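Local coordinates for deoxyribodipyrimidine photo-lyase (Oryza sativa Japonica Group, PDB 3UMV), which uses FAD and light energy to split cyclobutane pyrimidine dimers in UV-damaged DNA back into separate pyrimidines, at residues Asp258-Leu261 and Ser267-Thr270; Thr262-Ser267 and Lys277-Ser282; Ile403-Ser408 and Ile458-Tyr463. One frame throughout, in Å; residues are numbered along the deposited sequence. Where two conformers were deposited one is given.

Interaction 1: residues Asp258-Leu261 and Ser267-Thr270; sequences DGFL and SYET. With FAD (flavin-adenine dinucleotide), chain I.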
loop_
_atom_site.group_PDB
_atom_site.type_symbol
_atom_site.label_atom_id
_atom_site.label_comp_id
_atom_site.label_asym_id
_atom_site.label_seq_id
_atom_site.Cartn_x
_atom_site.Cartn_y
_atom_site.Cartn_z
ATOM N N ASP A 258 -18.717 9.421 11.853
ATOM C CA ASP A 258 -17.746 8.534 12.477
ATOM C C ASP A 258 -16.359 8.617 11.840
ATOM O O ASP A 258 -15.596 7.656 11.898
ATOM C CB ASP A 258 -18.248 7.086 12.444
ATOM C CG ASP A 258 -17.553 6.201 13.466
ATOM O OD1 ASP A 258 -17.108 5.092 13.093
ATOM O OD2 ASP A 258 -17.460 6.609 14.646
ATOM N N GLY A 259 -16.036 9.758 11.237
ATOM C CA GLY A 259 -14.715 9.960 10.662
ATOM C C GLY A 259 -13.630 9.740 11.705
ATOM O O GLY A 259 -13.863 9.950 12.899
ATOM N N PHE A 260 -12.450 9.304 11.270
ATOM C CA PHE A 260 -11.359 9.078 12.211
ATOM C C PHE A 260 -10.950 10.381 12.918
ATOM O O PHE A 260 -10.895 10.444 14.147
ATOM C CB PHE A 260 -10.154 8.441 11.504
ATOM C CG PHE A 260 -8.953 8.257 12.397
ATOM C CD1 PHE A 260 -9.007 7.404 13.488
ATOM C CD2 PHE A 260 -7.775 8.951 12.147
ATOM C CE1 PHE A 260 -7.913 7.237 14.314
ATOM C CE2 PHE A 260 -6.671 8.793 12.968
ATOM C CZ PHE A 260 -6.731 7.922 14.051
ATOM N N LEU A 261 -10.669 11.421 12.142
ATOM C CA LEU A 261 -10.125 12.646 12.729
ATOM C C LEU A 261 -11.200 13.439 13.437
ATOM O O LEU A 261 -10.908 14.225 14.335
ATOM C CB LEU A 261 -9.440 13.520 11.684
ATOM C CG LEU A 261 -8.151 12.926 11.134
ATOM C CD1 LEU A 261 -7.531 13.919 10.166
ATOM C CD2 LEU A 261 -7.189 12.565 12.264
ATOM N N SER A 267 -8.447 9.019 21.301
ATOM C CA SER A 267 -7.922 7.894 22.052
ATOM C C SER A 267 -6.820 7.116 21.316
ATOM O O SER A 267 -6.382 6.075 21.798
ATOM C CB SER A 267 -9.056 6.962 22.458
ATOM N N TYR A 268 -6.353 7.630 20.176
ATOM C CA TYR A 268 -5.459 6.849 19.302
ATOM C C TYR A 268 -4.163 6.389 19.972
ATOM O O TYR A 268 -3.818 5.215 19.918
ATOM C CB TYR A 268 -5.131 7.604 18.007
ATOM C CG TYR A 268 -4.261 6.805 17.061
ATOM C CD1 TYR A 268 -4.782 5.729 16.353
ATOM C CD2 TYR A 268 -2.915 7.112 16.890
ATOM C CE1 TYR A 268 -3.989 4.983 15.490
ATOM C CE2 TYR A 268 -2.115 6.376 16.027
ATOM C CZ TYR A 268 -2.660 5.315 15.338
ATOM O OH TYR A 268 -1.864 4.589 14.484
ATOM N N GLU A 269 -3.426 7.305 20.585
ATOM C CA GLU A 269 -2.138 6.913 21.141
ATOM C C GLU A 269 -2.285 5.822 22.205
ATOM O O GLU A 269 -1.428 4.949 22.324
ATOM C CB GLU A 269 -1.381 8.108 21.718
ATOM C CG GLU A 269 0.067 7.776 22.048
ATOM C CD GLU A 269 0.792 8.905 22.750
ATOM O OE1 GLU A 269 1.980 9.133 22.432
ATOM O OE2 GLU A 269 0.179 9.555 23.628
ATOM N N THR A 270 -3.372 5.866 22.967
ATOM C CA THR A 270 -3.522 4.941 24.090
ATOM C C THR A 270 -4.340 3.687 23.762
ATOM O O THR A 270 -4.365 2.739 24.549
ATOM C CB THR A 270 -4.108 5.635 25.346
ATOM O OG1 THR A 270 -5.338 6.291 25.010
ATOM C CG2 THR A 270 -3.127 6.666 25.904
HETATM P PA FAD I . -3.454 2.947 11.934
HETATM O O1A FAD I . -2.895 2.597 13.280
HETATM O O2A FAD I . -4.669 3.832 11.973
HETATM O O5B FAD I . -2.284 3.609 11.067
HETATM C C5B FAD I . -2.539 4.606 10.101
HETATM C C4B FAD I . -1.611 4.414 8.897
HETATM O O4B FAD I . -0.242 4.457 9.269
HETATM C C3B FAD I . -1.790 3.051 8.257
HETATM O O3B FAD I . -2.877 3.038 7.362
HETATM C C2B FAD I . -0.483 2.893 7.538
HETATM O O2B FAD I . -0.484 3.696 6.373
HETATM C C1B FAD I . 0.486 3.517 8.509
HETATM N N9A FAD I . 1.085 2.497 9.386
HETATM C C8A FAD I . 0.661 2.104 10.627
HETATM N N7A FAD I . 1.514 1.150 11.069
HETATM C C5A FAD I . 2.462 0.924 10.117
HETATM C C6A FAD I . 3.572 0.076 10.021
HETATM N N6A FAD I . 3.967 -0.690 11.037
HETATM N N1A FAD I . 4.356 0.099 8.888
HETATM C C2A FAD I . 4.052 0.961 7.860
HETATM N N3A FAD I . 2.958 1.792 7.953
HETATM C C4A FAD I . 2.192 1.778 9.066
HETATM N N1 FAD I . 0.445 -2.463 6.485
HETATM C C2 FAD I . -0.126 -2.365 5.250
HETATM O O2 FAD I . -0.489 -1.250 4.876
HETATM N N3 FAD I . -0.263 -3.485 4.448
HETATM C C4 FAD I . 0.162 -4.724 4.892
HETATM O O4 FAD I . 0.033 -5.722 4.175
HETATM C C4X FAD I . 0.753 -4.811 6.146
HETATM N N5 FAD I . 1.183 -6.015 6.652
HETATM C C5X FAD I . 1.787 -6.079 7.893
HETATM C C6 FAD I . 2.252 -7.306 8.384
HETATM C C7 FAD I . 2.858 -7.374 9.642
HETATM C C7M FAD I . 3.362 -8.703 10.141
HETATM C C8 FAD I . 2.985 -6.210 10.404
HETATM C C8M FAD I . 3.623 -6.220 11.762
HETATM C C9 FAD I . 2.510 -5.006 9.912
HETATM C C9A FAD I . 1.918 -4.939 8.664
HETATM N N10 FAD I . 1.445 -3.734 8.185
HETATM C C10 FAD I . 0.880 -3.685 6.934
HETATM C "C1'" FAD I . 1.558 -2.447 8.990
HETATM C "C2'" FAD I . 0.327 -2.156 9.906
HETATM O "O2'" FAD I . -0.090 -3.269 10.706
HETATM C "C3'" FAD I . -0.909 -1.639 9.147
HETATM O "O3'" FAD I . -0.528 -0.575 8.315
HETATM C "C4'" FAD I . -2.028 -1.152 10.070
HETATM O "O4'" FAD I . -2.439 -2.206 10.920
HETATM C "C5'" FAD I . -3.179 -0.651 9.199
HETATM O "O5'" FAD I . -4.382 -0.412 9.889
HETATM P P FAD I . -4.882 1.101 10.089
HETATM O O1P FAD I . -4.885 1.845 8.768
HETATM O O2P FAD I . -6.233 1.092 10.757
HETATM O O3P FAD I . -3.729 1.566 11.116
#

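Interaction 2: residues Thr262-Ser267 and Lys277-Ser282; sequences TKRIKS and KPRALS. With FAD (flavin-adenine dinucleotide), chain I; URE (urea), chain J.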
loop_
_atom_site.group_PDB
_atom_site.type_symbol
_atom_site.label_atom_id
_atom_site.label_comp_id
_atom_site.label_asym_id
_atom_site.label_seq_id
_atom_site.Cartn_x
_atom_site.Cartn_y
_atom_site.Cartn_z
ATOM N N THR A 262 -12.446 13.217 13.041
ATOM C CA THR A 262 -13.555 13.936 13.646
ATOM C C THR A 262 -14.058 13.297 14.937
ATOM O O THR A 262 -14.432 14.006 15.868
ATOM C CB THR A 262 -14.722 14.133 12.653
ATOM O OG1 THR A 262 -14.980 12.906 11.966
ATOM C CG2 THR A 262 -14.372 15.197 11.625
ATOM N N LYS A 263 -14.037 11.966 15.008
ATOM C CA LYS A 263 -14.725 11.261 16.090
ATOM C C LYS A 263 -13.906 10.218 16.860
ATOM O O LYS A 263 -14.368 9.713 17.884
ATOM C CB LYS A 263 -16.008 10.613 15.548
ATOM C CG LYS A 263 -17.144 11.596 15.289
ATOM C CD LYS A 263 -17.792 12.034 16.605
ATOM C CE LYS A 263 -19.095 12.781 16.375
ATOM N NZ LYS A 263 -18.877 14.141 15.807
ATOM N N ARG A 264 -12.706 9.883 16.389
ATOM C CA ARG A 264 -11.964 8.782 17.006
ATOM C C ARG A 264 -10.478 9.054 17.286
ATOM O O ARG A 264 -9.817 8.266 17.949
ATOM C CB ARG A 264 -12.140 7.492 16.181
ATOM C CG ARG A 264 -13.598 7.027 16.118
ATOM C CD ARG A 264 -13.809 5.781 15.266
ATOM N NE ARG A 264 -13.616 6.034 13.841
ATOM C CZ ARG A 264 -12.591 5.563 13.140
ATOM N NH1 ARG A 264 -12.480 5.828 11.847
ATOM N NH2 ARG A 264 -11.677 4.819 13.739
ATOM N N ILE A 265 -9.957 10.172 16.801
ATOM C CA ILE A 265 -8.533 10.467 16.943
ATOM C C ILE A 265 -8.065 10.542 18.401
ATOM O O ILE A 265 -6.939 10.159 18.727
ATOM C CB ILE A 265 -8.176 11.798 16.248
ATOM C CG1 ILE A 265 -6.695 12.131 16.451
ATOM C CG2 ILE A 265 -9.068 12.929 16.750
ATOM C CD1 ILE A 265 -5.758 11.091 15.864
ATOM N N LYS A 266 -8.927 11.049 19.274
ATOM C CA LYS A 266 -8.516 11.352 20.641
ATOM C C LYS A 266 -7.855 10.201 21.378
ATOM O O LYS A 266 -6.823 10.386 22.018
ATOM C CB LYS A 266 -9.688 11.892 21.464
ATOM C CG LYS A 266 -9.824 13.387 21.366
ATOM C CD LYS A 266 -10.702 13.940 22.475
ATOM C CE LYS A 266 -10.527 15.444 22.587
ATOM N NZ LYS A 266 -10.420 16.041 21.233
ATOM N N SER A 267 -8.447 9.019 21.301
ATOM C CA SER A 267 -7.922 7.894 22.052
ATOM C C SER A 267 -6.820 7.116 21.316
ATOM O O SER A 267 -6.382 6.075 21.798
ATOM C CB SER A 267 -9.056 6.962 22.458
ATOM N N LYS A 277 -10.178 -2.969 20.918
ATOM C CA LYS A 277 -10.729 -1.682 20.488
ATOM C C LYS A 277 -10.545 -1.529 18.985
ATOM O O LYS A 277 -9.738 -0.719 18.527
ATOM C CB LYS A 277 -10.066 -0.534 21.246
ATOM C CG LYS A 277 -10.301 -0.631 22.743
ATOM C CD LYS A 277 -9.629 0.475 23.526
ATOM C CE LYS A 277 -9.780 0.215 25.029
ATOM N NZ LYS A 277 -9.341 1.373 25.857
ATOM N N PRO A 278 -11.278 -2.340 18.211
ATOM C CA PRO A 278 -11.114 -2.377 16.754
ATOM C C PRO A 278 -11.347 -1.013 16.105
ATOM O O PRO A 278 -10.723 -0.708 15.091
ATOM C CB PRO A 278 -12.175 -3.391 16.298
ATOM C CG PRO A 278 -13.102 -3.580 17.473
ATOM C CD PRO A 278 -12.296 -3.290 18.693
ATOM N N ARG A 279 -12.217 -0.205 16.701
ATOM C CA ARG A 279 -12.610 1.076 16.119
ATOM C C ARG A 279 -11.625 2.206 16.405
ATOM O O ARG A 279 -11.788 3.310 15.896
ATOM C CB ARG A 279 -13.998 1.478 16.620
ATOM C CG ARG A 279 -15.129 0.600 16.115
ATOM C CD ARG A 279 -16.475 1.057 16.675
ATOM N NE ARG A 279 -16.760 2.461 16.374
ATOM C CZ ARG A 279 -16.593 3.462 17.236
ATOM N NH1 ARG A 279 -16.879 4.706 16.873
ATOM N NH2 ARG A 279 -16.144 3.222 18.462
ATOM N N ALA A 280 -10.608 1.939 17.216
ATOM C CA ALA A 280 -9.627 2.969 17.550
ATOM C C ALA A 280 -8.636 3.221 16.417
ATOM O O ALA A 280 -8.102 4.316 16.299
ATOM C CB ALA A 280 -8.884 2.603 18.834
ATOM N N LEU A 281 -8.387 2.201 15.599
ATOM C CA LEU A 281 -7.520 2.352 14.441
ATOM C C LEU A 281 -8.219 3.199 13.376
ATOM O O LEU A 281 -9.443 3.232 13.313
ATOM C CB LEU A 281 -7.156 0.985 13.864
ATOM C CG LEU A 281 -6.501 0.053 14.883
ATOM C CD1 LEU A 281 -6.065 -1.244 14.221
ATOM C CD2 LEU A 281 -5.310 0.751 15.523
ATOM N N SER A 282 -7.446 3.875 12.533
ATOM C CA SER A 282 -8.040 4.765 11.532
ATOM C C SER A 282 -8.880 4.016 10.486
ATOM O O SER A 282 -9.847 4.560 9.965
ATOM C CB SER A 282 -6.975 5.619 10.829
ATOM O OG SER A 282 -6.229 4.855 9.884
HETATM P PA FAD I . -3.454 2.947 11.934
HETATM O O1A FAD I . -2.895 2.597 13.280
HETATM O O2A FAD I . -4.669 3.832 11.973
HETATM O O5B FAD I . -2.284 3.609 11.067
HETATM C C5B FAD I . -2.539 4.606 10.101
HETATM C C4B FAD I . -1.611 4.414 8.897
HETATM O O4B FAD I . -0.242 4.457 9.269
HETATM C C3B FAD I . -1.790 3.051 8.257
HETATM O O3B FAD I . -2.877 3.038 7.362
HETATM C C2B FAD I . -0.483 2.893 7.538
HETATM O O2B FAD I . -0.484 3.696 6.373
HETATM C C1B FAD I . 0.486 3.517 8.509
HETATM N N9A FAD I . 1.085 2.497 9.386
HETATM C C8A FAD I . 0.661 2.104 10.627
HETATM N N7A FAD I . 1.514 1.150 11.069
HETATM C C5A FAD I . 2.462 0.924 10.117
HETATM C C6A FAD I . 3.572 0.076 10.021
HETATM N N6A FAD I . 3.967 -0.690 11.037
HETATM N N1A FAD I . 4.356 0.099 8.888
HETATM C C2A FAD I . 4.052 0.961 7.860
HETATM N N3A FAD I . 2.958 1.792 7.953
HETATM C C4A FAD I . 2.192 1.778 9.066
HETATM N N1 FAD I . 0.445 -2.463 6.485
HETATM C C2 FAD I . -0.126 -2.365 5.250
HETATM O O2 FAD I . -0.489 -1.250 4.876
HETATM N N3 FAD I . -0.263 -3.485 4.448
HETATM C C4 FAD I . 0.162 -4.724 4.892
HETATM O O4 FAD I . 0.033 -5.722 4.175
HETATM C C4X FAD I . 0.753 -4.811 6.146
HETATM N N5 FAD I . 1.183 -6.015 6.652
HETATM C C5X FAD I . 1.787 -6.079 7.893
HETATM C C6 FAD I . 2.252 -7.306 8.384
HETATM C C7 FAD I . 2.858 -7.374 9.642
HETATM C C7M FAD I . 3.362 -8.703 10.141
HETATM C C8 FAD I . 2.985 -6.210 10.404
HETATM C C8M FAD I . 3.623 -6.220 11.762
HETATM C C9 FAD I . 2.510 -5.006 9.912
HETATM C C9A FAD I . 1.918 -4.939 8.664
HETATM N N10 FAD I . 1.445 -3.734 8.185
HETATM C C10 FAD I . 0.880 -3.685 6.934
HETATM C "C1'" FAD I . 1.558 -2.447 8.990
HETATM C "C2'" FAD I . 0.327 -2.156 9.906
HETATM O "O2'" FAD I . -0.090 -3.269 10.706
HETATM C "C3'" FAD I . -0.909 -1.639 9.147
HETATM O "O3'" FAD I . -0.528 -0.575 8.315
HETATM C "C4'" FAD I . -2.028 -1.152 10.070
HETATM O "O4'" FAD I . -2.439 -2.206 10.920
HETATM C "C5'" FAD I . -3.179 -0.651 9.199
HETATM O "O5'" FAD I . -4.382 -0.412 9.889
HETATM P P FAD I . -4.882 1.101 10.089
HETATM O O1P FAD I . -4.885 1.845 8.768
HETATM O O2P FAD I . -6.233 1.092 10.757
HETATM O O3P FAD I . -3.729 1.566 11.116
HETATM C C URE J . -9.015 -4.002 12.961
HETATM O O URE J . -8.762 -5.194 12.786
HETATM N N1 URE J . -9.414 -3.568 14.137
HETATM N N2 URE J . -9.045 -3.191 11.934
HETATM O O HOH W 1 -8.608 5.843 18.460
#

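Interaction 3: residues Ile403-Ser408 and Ile458-Tyr463; sequences ILEWTS and IRYMNY. With URE (urea), chain K; EDO (1,2-ethanediol), chain F.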
loop_
_atom_site.group_PDB
_atom_site.type_symbol
_atom_site.label_atom_id
_atom_site.label_comp_id
_atom_site.label_asym_id
_atom_site.label_seq_id
_atom_site.Cartn_x
_atom_site.Cartn_y
_atom_site.Cartn_z
ATOM N N ILE A 403 4.821 -17.365 13.746
ATOM C CA ILE A 403 5.155 -18.146 12.564
ATOM C C ILE A 403 6.648 -18.475 12.563
ATOM O O ILE A 403 7.037 -19.605 12.265
ATOM C CB ILE A 403 4.732 -17.421 11.284
ATOM C CG1 ILE A 403 3.225 -17.220 11.278
ATOM C CG2 ILE A 403 5.149 -18.209 10.052
ATOM C CD1 ILE A 403 2.703 -16.437 10.083
ATOM N N LEU A 404 7.477 -17.506 12.947
ATOM C CA LEU A 404 8.907 -17.764 13.162
ATOM C C LEU A 404 9.124 -18.866 14.203
ATOM O O LEU A 404 9.964 -19.774 14.034
ATOM C CB LEU A 404 9.614 -16.488 13.618
ATOM C CG LEU A 404 11.065 -16.661 14.068
ATOM C CD1 LEU A 404 11.924 -17.187 12.915
ATOM C CD2 LEU A 404 11.619 -15.338 14.597
ATOM N N GLU A 405 8.352 -18.802 15.280
ATOM C CA GLU A 405 8.528 -19.748 16.379
ATOM C C GLU A 405 8.082 -21.172 16.043
ATOM O O GLU A 405 8.548 -22.122 16.649
ATOM C CB GLU A 405 7.746 -19.255 17.588
ATOM C CG GLU A 405 8.158 -19.891 18.896
ATOM C CD GLU A 405 7.481 -19.241 20.083
ATOM O OE1 GLU A 405 7.834 -19.589 21.221
ATOM O OE2 GLU A 405 6.616 -18.364 19.884
ATOM N N TRP A 406 7.173 -21.313 15.086
ATOM C CA TRP A 406 6.572 -22.607 14.798
ATOM C C TRP A 406 6.884 -23.103 13.390
ATOM O O TRP A 406 6.140 -23.904 12.839
ATOM C CB TRP A 406 5.047 -22.538 14.961
ATOM C CG TRP A 406 4.605 -22.106 16.319
ATOM C CD1 TRP A 406 5.279 -22.262 17.499
ATOM C CD2 TRP A 406 3.395 -21.417 16.632
ATOM N NE1 TRP A 406 4.542 -21.719 18.536
ATOM C CE2 TRP A 406 3.385 -21.194 18.021
ATOM C CE3 TRP A 406 2.315 -20.962 15.867
ATOM C CZ2 TRP A 406 2.333 -20.533 18.661
ATOM C CZ3 TRP A 406 1.262 -20.320 16.511
ATOM C CH2 TRP A 406 1.289 -20.105 17.887
ATOM N N THR A 407 7.959 -22.617 12.787
ATOM C CA THR A 407 8.363 -23.177 11.505
ATOM C C THR A 407 9.834 -23.550 11.517
ATOM O O THR A 407 10.574 -23.169 12.425
ATOM C CB THR A 407 8.023 -22.255 10.312
ATOM O OG1 THR A 407 8.664 -20.987 10.481
ATOM C CG2 THR A 407 6.515 -22.051 10.208
ATOM N N SER A 408 10.249 -24.316 10.516
ATOM C CA SER A 408 11.583 -24.912 10.513
ATOM C C SER A 408 12.740 -23.902 10.473
ATOM O O SER A 408 13.825 -24.178 10.991
ATOM C CB SER A 408 11.719 -25.937 9.375
ATOM O OG SER A 408 11.547 -25.313 8.112
ATOM N N ILE A 458 16.298 -11.612 17.950
ATOM C CA ILE A 458 15.112 -11.025 17.335
ATOM C C ILE A 458 14.087 -10.853 18.454
ATOM O O ILE A 458 13.934 -11.740 19.282
ATOM C CB ILE A 458 14.521 -11.955 16.258
ATOM C CG1 ILE A 458 15.558 -12.205 15.157
ATOM C CG2 ILE A 458 13.235 -11.358 15.690
ATOM C CD1 ILE A 458 16.110 -10.921 14.531
ATOM N N ARG A 459 13.383 -9.720 18.464
ATOM C CA ARG A 459 12.375 -9.437 19.490
ATOM C C ARG A 459 11.327 -10.552 19.638
ATOM O O ARG A 459 10.753 -11.029 18.643
ATOM C CB ARG A 459 11.694 -8.090 19.206
ATOM C CG ARG A 459 10.690 -7.670 20.293
ATOM C CD ARG A 459 9.762 -6.545 19.820
ATOM N NE ARG A 459 10.492 -5.340 19.425
ATOM C CZ ARG A 459 10.167 -4.109 19.808
ATOM N NH1 ARG A 459 9.118 -3.922 20.603
ATOM N NH2 ARG A 459 10.890 -3.064 19.398
ATOM N N TYR A 460 11.076 -10.954 20.886
ATOM C CA TYR A 460 10.149 -12.037 21.203
ATOM C C TYR A 460 8.855 -11.448 21.759
ATOM O O TYR A 460 8.878 -10.415 22.420
ATOM C CB TYR A 460 10.773 -12.983 22.239
ATOM C CG TYR A 460 9.972 -14.245 22.487
ATOM C CD1 TYR A 460 9.365 -14.471 23.713
ATOM C CD2 TYR A 460 9.831 -15.206 21.501
ATOM C CE1 TYR A 460 8.638 -15.625 23.949
ATOM C CE2 TYR A 460 9.096 -16.365 21.723
ATOM C CZ TYR A 460 8.504 -16.565 22.948
ATOM O OH TYR A 460 7.770 -17.712 23.188
ATOM N N MET A 461 7.732 -12.096 21.469
ATOM C CA MET A 461 6.452 -11.736 22.067
ATOM C C MET A 461 5.765 -13.039 22.435
ATOM O O MET A 461 5.957 -14.056 21.765
ATOM C CB MET A 461 5.582 -10.956 21.081
ATOM C CG MET A 461 6.083 -9.549 20.704
ATOM S SD MET A 461 5.091 -8.831 19.355
ATOM C CE MET A 461 3.619 -8.305 20.242
ATOM N N ASN A 462 4.975 -13.037 23.506
ATOM C CA ASN A 462 4.270 -14.265 23.866
ATOM C C ASN A 462 2.871 -14.015 24.395
ATOM O O ASN A 462 2.475 -12.860 24.606
ATOM C CB ASN A 462 5.092 -15.165 24.809
ATOM C CG ASN A 462 5.419 -14.500 26.144
ATOM O OD1 ASN A 462 4.932 -13.408 26.456
ATOM N ND2 ASN A 462 6.242 -15.177 26.946
ATOM N N TYR A 463 2.127 -15.108 24.554
ATOM C CA TYR A 463 0.739 -15.085 24.987
ATOM C C TYR A 463 0.652 -14.351 26.316
ATOM O O TYR A 463 -0.154 -13.436 26.475
ATOM C CB TYR A 463 0.243 -16.527 25.147
ATOM C CG TYR A 463 -1.250 -16.708 25.334
ATOM C CD1 TYR A 463 -1.842 -16.555 26.584
ATOM C CD2 TYR A 463 -2.062 -17.090 24.270
ATOM C CE1 TYR A 463 -3.211 -16.744 26.761
ATOM C CE2 TYR A 463 -3.424 -17.283 24.436
ATOM C CZ TYR A 463 -3.996 -17.106 25.683
ATOM O OH TYR A 463 -5.353 -17.297 25.849
HETATM C C URE K . 14.026 -11.386 23.128
HETATM O O URE K . 14.538 -11.994 22.181
HETATM N N1 URE K . 13.046 -10.525 22.945
HETATM N N2 URE K . 14.459 -11.607 24.345
HETATM C C1 EDO F . 11.059 -20.548 22.096
HETATM O O1 EDO F . 10.157 -21.130 21.235
HETATM C C2 EDO F . 11.684 -19.389 21.742
HETATM O O2 EDO F . 12.530 -18.772 22.631
#

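Interaction 1: residues Asp258-Leu261 and Ser267-Thr270
F260 and Y268 meet ring to ring beside the pyrophosphate of FAD, in the helical FAD-binding region of this class II photolyase. Two short helices, 260-263 and 268-271, are joined by the short connection 264-267, and their aromatic pair is an offset edge-to-face stack, the edge of F260 turned to the face of Y268. S267 stands at the N-cap position, and its carbonyl O receives a weak hydrogen bond from T270 N at 3.2 Å, the first turn of the helix. Y268 follows and carries the whole contact from this side. Its CG lies anti to the backbone N (chi1 -178°), which sends the ring away from its own helix toward F260 and the cofactor. The two ring planes stand almost perpendicular, at 84°, with centroids 5.7 Å apart, and the touching atoms are Y268 CD1 and F260 CZ at 3.7 Å. F260, buried, also packs against F316 of helix 310-333 and against I265 and S282. E269 points elsewhere, its side chain resting on K311, S312 and A315 of helix 310-333 and thereby joining this turn to a long neighbouring helix. Y268, an experimentally established FAD-binding residue, packs on F260 through CD1 and also touches E319, and at its far end the phenol OH donates a short 2.5 Å hydrogen bond to FAD O1A, which lies in the plane of the ring at its edge.

Interaction 2: residues Thr262-Ser267 and Lys277-Ser282
R264 reaches across to three carbonyl groups of the 277-282 loop, and every nitrogen of its guanidinium has an acceptor. NH2 serves two of them: R279 O at 2.6 Å, tilted 18° out of the guanidinium plane, and L281 O at 2.8 Å, which lies practically in that plane. Neither bond is straight, with N-H...O angles of 144° and 142°. NH1 gives a weak bond to S282 O, long at 3.5 Å, and NE is taken up by D258 O on the neighbouring segment. A bend at chi3 turns the guanidinium from the extended upper part of the chain into position along this row of carbonyls. The loop runs between helices 268-271 and 285-290 and leads into the S282-S285 run that binds FAD in the helical FAD-binding domain of the photolyase, so the arginine ties the approach to the cofactor site back to the end of helix 260-263. S282 uses both its donors on the cofactor: its backbone N and its OG each bond FAD O2A at 2.8 Å, while L284 N is a further partner of OG. R279 crosses the R264 side chain at about a right angle, and R264 CD rests over one face of its guanidinium, 3.6 Å from NH1. That same NH1 forms a salt bridge with D258 OD2, which would offset the closeness of two like charges. The backbones are joined through a water that donates to R264 O and A280 O, at 2.8 Å from R264 O, and P278 O accepts a hydrogen bond from N1 of a bound urea.

Interaction 3: residues Ile403-Ser408 and Ile458-Tyr463
E405 and Y460 form the polar link of this contact, which joins the C-terminal end of helix 393-405, in the helical FAD-binding region of the photolyase, to the irregular chain leading into helix 463-469. The phenol OH of Y460 donates to E405 OE1 at 2.7 Å, approaching the carboxylate oxygen from its syn side but 28° out of the carboxylate plane. Carboxylate and ring planes are steeply inclined, at 75°, with the acid at the ring's edge. CG of E405 lies anti to the backbone N (chi1 -163°), and the chain stays extended beyond it, carrying the acid from the helix across to the tyrosine. Although buried, the carboxylate is well supplied with partners: OE2 forms a salt bridge with K402, and OE1 also accepts a hydrogen bond from O1 of a 1,2-ethanediol at 2.8 Å. The Y460 ring is engaged further by R452, in a cation-pi contact, and by F455 edge-to-face, and the N1 of a bound urea lies 3.4 Å from Y460 CB. E405 ends the helix directly before W406, which is predicted to relay electrons as a tryptophanyl radical and packs edge-to-face with W378. L404, the residue before E405, adds a looser apolar touch, its methyl CD2 lying 4.4 Å from I458 CG2.

Overall arrangement
Interactions 1 and 2 are practically one site: their centres lie 3 Å apart, they share S267 and helix 260-263, and both reach FAD. D258 and F260 of interaction 1 touch residues of interaction 2 directly. Along the chain they overlap, the 262-267 segment filling the gap between the two segments of interaction 1, before the 277-282 loop returns to the cofactor. Interaction 3 comes later in sequence, its centre about 30 Å from that of interaction 1 and 29 Å from that of interaction 2, its nearest atoms about 14 Å from interaction 1. The first two therefore shape the pyrophosphate side of the FAD site, whereas the third lies beside the predicted tryptophan electron-transfer route.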